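Side-chain contact in enoyl-CoA hydratase (Mycobacterium tuberculosis, PDB 5KJP), which probably catalyses the reversible hydration of 2-enoyl-CoA thioesters to 3-hydroxyacyl-CoA in fatty acid metabolism, as a member of the crotonase superfamily: residues S133-P138 with G182-L187. Numbering follows the deposited sequence.
Sequences SAFGIP and GLVNVL
Phe135, on strand 134-136, faces Leu183, just past the glycine that ends helix 175-180, with 9.9 Å between Phe135 CA and Leu183 CA; with no hydrogen bond across this gap, side chains alone bridge it. Phe135, Leu183 and Val184 all send their CB toward the opposite segment and bury about 107 Å², counting both sides. The Phe135 ring supplies one whole side of the contact. Its CG stands anti to the carbonyl carbon (chi1 -58°), which carries the ring out from the strand toward the two aliphatic residues. Leu183 covers one face, its methyl CD2 lying 4.2 Å above the ring plane and displaced from the ring centre toward its perimeter, with 4.3 Å between Leu183 CD2 and Phe135 CG. Val184 reaches the far end of the ring obliquely through a single branch: Val184 CG2 is 3.7 Å from Phe135 CE1 and 3.9 Å from Phe135 CZ. The turn leading in is a Schellman motif, with Gly182 at positive phi (92°). Ile127 of strand 126-130 touches both Phe135 and Leu183, and Val184 rests on Ala129 of that strand and on Ala178 of helix 175-180. The contact thus joins the small sheet of strands 112-114, 134-136 and 173-174 to the exit of helix 175-180, just before strand 186-188 forms the edge of the main crotonase-fold sheet beside strand 126-130.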
loop_
_atom_site.group_PDB
_atom_site.type_symbol
_atom_site.label_atom_id
_atom_site.label_comp_id
_atom_site.label_asym_id
_atom_site.label_seq_id
_atom_site.Cartn_x
_atom_site.Cartn_y
_atom_site.Cartn_z
ATOM N N SER A 133 -5.515 4.967 22.602
ATOM C CA SER A 133 -4.084 4.696 22.524
ATOM C C SER A 133 -3.451 5.522 21.401
ATOM O O SER A 133 -4.153 6.165 20.614
ATOM C CB SER A 133 -3.814 3.197 22.320
ATOM O OG SER A 133 -4.299 2.723 21.076
ATOM N N ALA A 134 -2.126 5.518 21.334
ATOM C CA ALA A 134 -1.423 6.256 20.286
ATOM C C ALA A 134 -0.100 5.601 19.928
ATOM O O ALA A 134 0.542 4.951 20.767
ATOM C CB ALA A 134 -1.196 7.690 20.713
ATOM N N PHE A 135 0.292 5.790 18.671
ATOM C CA PHE A 135 1.547 5.287 18.126
ATOM C C PHE A 135 2.438 6.461 17.753
ATOM O O PHE A 135 2.012 7.609 17.809
ATOM C CB PHE A 135 1.285 4.406 16.897
ATOM C CG PHE A 135 0.388 3.237 17.182
ATOM C CD1 PHE A 135 -0.995 3.393 17.211
ATOM C CD2 PHE A 135 0.924 1.990 17.450
ATOM C CE1 PHE A 135 -1.824 2.320 17.499
ATOM C CE2 PHE A 135 0.100 0.910 17.733
ATOM C CZ PHE A 135 -1.278 1.077 17.761
ATOM N N GLY A 136 3.673 6.175 17.367
ATOM C CA GLY A 136 4.559 7.223 16.902
ATOM C C GLY A 136 5.999 6.765 16.860
ATOM O O GLY A 136 6.396 5.822 17.566
ATOM N N ILE A 137 6.778 7.433 16.020
ATOM C CA ILE A 137 8.216 7.209 15.949
ATOM C C ILE A 137 8.917 8.570 16.024
ATOM O O ILE A 137 9.284 9.162 15.003
ATOM C CB ILE A 137 8.619 6.442 14.669
ATOM C CG1 ILE A 137 7.830 6.942 13.451
ATOM C CG2 ILE A 137 8.357 4.939 14.856
ATOM C CD1 ILE A 137 8.325 6.360 12.117
ATOM N N PRO A 138 9.087 9.084 17.249
ATOM C CA PRO A 138 9.615 10.433 17.471
ATOM C C PRO A 138 11.149 10.510 17.472
ATOM O O PRO A 138 11.694 11.524 17.909
ATOM C CB PRO A 138 9.055 10.790 18.849
ATOM C CG PRO A 138 8.985 9.485 19.561
ATOM C CD PRO A 138 8.654 8.445 18.505
ATOM N N GLY A 182 -5.397 1.667 8.346
ATOM C CA GLY A 182 -5.187 0.236 8.186
ATOM C C GLY A 182 -4.093 -0.386 9.041
ATOM O O GLY A 182 -3.818 -1.578 8.915
ATOM N N LEU A 183 -3.471 0.409 9.908
ATOM C CA LEU A 183 -2.449 -0.096 10.819
ATOM C C LEU A 183 -3.079 -0.907 11.953
ATOM O O LEU A 183 -2.549 -1.940 12.374
ATOM C CB LEU A 183 -1.629 1.053 11.399
ATOM C CG LEU A 183 -0.606 0.687 12.477
ATOM C CD1 LEU A 183 0.502 -0.195 11.893
ATOM C CD2 LEU A 183 -0.037 1.939 13.143
ATOM N N VAL A 184 -4.212 -0.420 12.445
ATOM C CA VAL A 184 -4.924 -1.079 13.531
ATOM C C VAL A 184 -6.073 -1.906 12.958
ATOM O O VAL A 184 -6.937 -1.386 12.253
ATOM C CB VAL A 184 -5.468 -0.055 14.557
ATOM C CG1 VAL A 184 -6.467 -0.713 15.494
ATOM C CG2 VAL A 184 -4.313 0.590 15.346
ATOM N N ASN A 185 -6.068 -3.201 13.254
ATOM C CA ASN A 185 -7.120 -4.105 12.801
ATOM C C ASN A 185 -8.437 -3.907 13.539
ATOM O O ASN A 185 -9.510 -3.868 12.934
ATOM C CB ASN A 185 -6.660 -5.553 12.971
ATOM C CG ASN A 185 -5.465 -5.878 12.112
ATOM O OD1 ASN A 185 -4.314 -5.676 12.514
ATOM N ND2 ASN A 185 -5.730 -6.370 10.910
ATOM N N VAL A 186 -8.340 -3.795 14.858
ATOM C CA VAL A 186 -9.506 -3.723 15.721
ATOM C C VAL A 186 -9.353 -2.583 16.719
ATOM O O VAL A 186 -8.354 -2.514 17.439
ATOM C CB VAL A 186 -9.712 -5.058 16.492
ATOM C CG1 VAL A 186 -10.857 -4.934 17.509
ATOM C CG2 VAL A 186 -9.952 -6.216 15.516
ATOM N N LEU A 187 -10.327 -1.680 16.742
ATOM C CA LEU A 187 -10.389 -0.652 17.773
ATOM C C LEU A 187 -11.189 -1.176 18.949
ATOM O O LEU A 187 -12.302 -1.671 18.771
ATOM C CB LEU A 187 -11.029 0.627 17.244
ATOM C CG LEU A 187 -10.171 1.570 16.414
ATOM C CD1 LEU A 187 -11.070 2.650 15.819
ATOM C CD2 LEU A 187 -9.067 2.177 17.283
#